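Local coordinates for protein endonuclease II (Enterobacteria phage t4, PDB 2WSH) that nicks and cleaves cytosine-containing host DNA as a tetrameric GIY-YIG endonuclease, so that the phage can reuse the nucleotides, at residues Tyr67-Thr70 / Ala71-Lys75. The protein carries 1 engineered substitution. Sequence-based numbering, arbitrary orientation.
Sequences YYRT and AINRK
Arg69 and Asn73 meet one turn apart near the C-terminal end of helix 61-73, in the GIY-YIG nuclease domain. Four consecutive i to i+4 backbone bonds join Tyr67-Thr70 to Ala71-Arg74. Ala71 N gives the straightest, 3.0 Å to Tyr67 O at 170°, and Arg74 N the shortest, 2.8 Å to Thr70 O. A Schellman motif then closes the helix. Lys75 takes a positive phi, and its N bonds back to Ile72 O at 3.1 Å.

Side chains also touch one turn apart. Ile72 CG1 and CD1 lie against Tyr68 O. Thr70 CG2 touches Arg74 CG at 3.9 Å.

Helix 82-92 packs against this turn. Ile72 meets its Ile87 and His88, and Tyr68 its Ser84 and Ile87.

The polar ends have partners elsewhere in the chain. Tyr68 OH hydrogen-bonds with Tyr44 OH and Lys83 NZ. Arg69 and Asn73 both turn to a neighbouring loop: Arg69 NE bonds to Ile31 O, and Asn73 OD1 accepts from Ile31 N. Arg69 CG lies anti to the backbone N (chi1 167°) and the chain runs extended to NE, which carries the guanidinium out to Asn73. The guanidinium stands 79° from the Asn73 amide plane, with Asn73 ND2 over one face, offset toward the rim and 3.6 Å from Arg69 CZ.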
ATOM      1  N   TYR A  67      29.040  -0.564 -15.347  1.00 21.39           N
ATOM      2  CA  TYR A  67      28.845  -1.522 -16.427  1.00 29.33           C
ATOM      3  C   TYR A  67      28.968  -0.802 -17.766  1.00 32.88           C
ATOM      4  O   TYR A  67      29.694  -1.250 -18.654  1.00 27.34           O
ATOM      5  CB  TYR A  67      27.474  -2.194 -16.280  1.00 31.60           C
ATOM      6  CG  TYR A  67      26.991  -2.985 -17.480  1.00 54.60           C
ATOM      7  CD1 TYR A  67      27.047  -4.377 -17.490  1.00 52.99           C
ATOM      8  CD2 TYR A  67      26.456  -2.344 -18.593  1.00 51.37           C
ATOM      9  CE1 TYR A  67      26.594  -5.105 -18.581  1.00 52.71           C
ATOM     10  CE2 TYR A  67      26.004  -3.060 -19.687  1.00 52.74           C
ATOM     11  CZ  TYR A  67      26.074  -4.438 -19.676  1.00 64.72           C
ATOM     12  OH  TYR A  67      25.624  -5.153 -20.762  1.00 70.47           O
ATOM     13  N   TYR A  68      28.264   0.322 -17.901  1.00 29.51           N
ATOM     14  CA  TYR A  68      28.350   1.146 -19.104  1.00 21.91           C
ATOM     15  C   TYR A  68      29.784   1.584 -19.348  1.00 23.85           C
ATOM     16  O   TYR A  68      30.320   1.401 -20.437  1.00 23.70           O
ATOM     17  CB  TYR A  68      27.459   2.391 -18.998  1.00 25.26           C
ATOM     18  CG  TYR A  68      25.974   2.131 -19.110  1.00 27.56           C
ATOM     19  CD1 TYR A  68      25.440   1.484 -20.214  1.00 22.96           C
ATOM     20  CD2 TYR A  68      25.101   2.557 -18.117  1.00 25.08           C
ATOM     21  CE1 TYR A  68      24.080   1.250 -20.317  1.00 23.58           C
ATOM     22  CE2 TYR A  68      23.741   2.330 -18.215  1.00 22.80           C
ATOM     23  CZ  TYR A  68      23.237   1.678 -19.315  1.00 25.20           C
ATOM     24  OH  TYR A  68      21.882   1.452 -19.410  1.00 24.99           O
ATOM     25  N   ARG A  69      30.400   2.177 -18.327  1.00 19.64           N
ATOM     26  CA  ARG A  69      31.767   2.665 -18.436  1.00 24.72           C
ATOM     27  C   ARG A  69      32.734   1.576 -18.895  1.00 20.74           C
ATOM     28  O   ARG A  69      33.535   1.785 -19.810  1.00 24.92           O
ATOM     29  CB  ARG A  69      32.241   3.241 -17.099  1.00 27.90           C
ATOM     30  CG  ARG A  69      33.741   3.471 -17.045  1.00 29.28           C
ATOM     31  CD  ARG A  69      34.165   4.214 -15.785  1.00 31.05           C
ATOM     32  NE  ARG A  69      35.567   4.619 -15.864  1.00 32.98           N
ATOM     33  CZ  ARG A  69      36.589   3.851 -15.500  1.00 38.96           C
ATOM     34  NH1 ARG A  69      36.371   2.634 -15.021  1.00 34.66           N
ATOM     35  NH2 ARG A  69      37.832   4.300 -15.615  1.00 39.85           N
ATOM     36  N   THR A  70      32.656   0.419 -18.250  1.00 24.37           N
ATOM     37  CA  THR A  70      33.544  -0.695 -18.560  1.00 31.99           C
ATOM     38  C   THR A  70      33.362  -1.190 -19.992  1.00 25.87           C
ATOM     39  O   THR A  70      34.334  -1.319 -20.735  1.00 25.15           O
ATOM     40  CB  THR A  70      33.329  -1.865 -17.593  1.00 31.82           C
ATOM     41  OG1 THR A  70      33.609  -1.430 -16.259  1.00 33.05           O
ATOM     42  CG2 THR A  70      34.248  -3.027 -17.951  1.00 34.98           C
ATOM     43  N   ALA A  71      32.117  -1.463 -20.371  1.00 27.93           N
ATOM     44  CA  ALA A  71      31.814  -1.926 -21.722  1.00 22.22           C
ATOM     45  C   ALA A  71      32.428  -0.999 -22.760  1.00 27.73           C
ATOM     46  O   ALA A  71      32.997  -1.452 -23.754  1.00 22.15           O
ATOM     47  CB  ALA A  71      30.308  -2.036 -21.931  1.00 22.09           C
ATOM     48  N   ILE A  72      32.323   0.303 -22.517  1.00 20.66           N
ATOM     49  CA  ILE A  72      32.808   1.297 -23.469  1.00 24.81           C
ATOM     50  C   ILE A  72      34.331   1.374 -23.484  1.00 27.81           C
ATOM     51  O   ILE A  72      34.950   1.376 -24.549  1.00 25.14           O
ATOM     52  CB  ILE A  72      32.209   2.694 -23.175  1.00 26.42           C
ATOM     53  CG1 ILE A  72      30.688   2.662 -23.367  1.00 21.67           C
ATOM     54  CG2 ILE A  72      32.856   3.756 -24.062  1.00 28.72           C
ATOM     55  CD1 ILE A  72      29.970   3.885 -22.837  1.00 28.17           C
ATOM     56  N   ASN A  73      34.932   1.440 -22.301  1.00 27.31           N
ATOM     57  CA  ASN A  73      36.385   1.501 -22.191  1.00 28.27           C
ATOM     58  C   ASN A  73      37.060   0.248 -22.744  1.00 22.95           C
ATOM     59  O   ASN A  73      38.148   0.321 -23.313  1.00 30.55           O
ATOM     60  CB  ASN A  73      36.811   1.732 -20.738  1.00 29.24           C
ATOM     61  CG  ASN A  73      36.636   3.176 -20.302  1.00 30.25           C
ATOM     62  OD1 ASN A  73      36.295   4.046 -21.105  1.00 30.24           O
ATOM     63  ND2 ASN A  73      36.882   3.441 -19.024  1.00 28.90           N
ATOM     64  N   ARG A  74      36.405  -0.895 -22.579  1.00 22.85           N
ATOM     65  CA  ARG A  74      36.946  -2.159 -23.068  1.00 29.85           C
ATOM     66  C   ARG A  74      36.589  -2.400 -24.531  1.00 32.56           C
ATOM     67  O   ARG A  74      37.043  -3.373 -25.133  1.00 26.82           O
ATOM     68  CB  ARG A  74      36.440  -3.324 -22.215  1.00 30.05           C
ATOM     69  CG  ARG A  74      36.954  -3.305 -20.789  1.00 33.13           C
ATOM     70  CD  ARG A  74      38.473  -3.334 -20.779  1.00 39.07           C
ATOM     71  NE  ARG A  74      39.021  -3.245 -19.430  1.00 56.64           N
ATOM     72  CZ  ARG A  74      40.295  -3.478 -19.128  1.00 55.87           C
ATOM     73  NH1 ARG A  74      41.152  -3.817 -20.084  1.00 57.33           N
ATOM     74  NH2 ARG A  74      40.711  -3.372 -17.874  1.00 42.80           N
ATOM     75  N   LYS A  75      35.776  -1.515 -25.098  1.00 27.88           N
ATOM     76  CA  LYS A  75      35.282  -1.699 -26.459  1.00 25.30           C
ATOM     77  C   LYS A  75      34.623  -3.067 -26.588  1.00 27.87           C
ATOM     78  O   LYS A  75      34.820  -3.778 -27.571  1.00 29.30           O
ATOM     79  CB  LYS A  75      36.417  -1.547 -27.473  1.00 27.24           C
ATOM     80  CG  LYS A  75      36.972  -0.130 -27.566  1.00 33.55           C
ATOM     81  CD  LYS A  75      38.258  -0.080 -28.379  1.00 46.45           C
ATOM     82  CE  LYS A  75      38.699   1.355 -28.628  1.00 51.14           C
ATOM     83  NZ  LYS A  75      38.800   2.140 -27.363  1.00 48.44           N
TER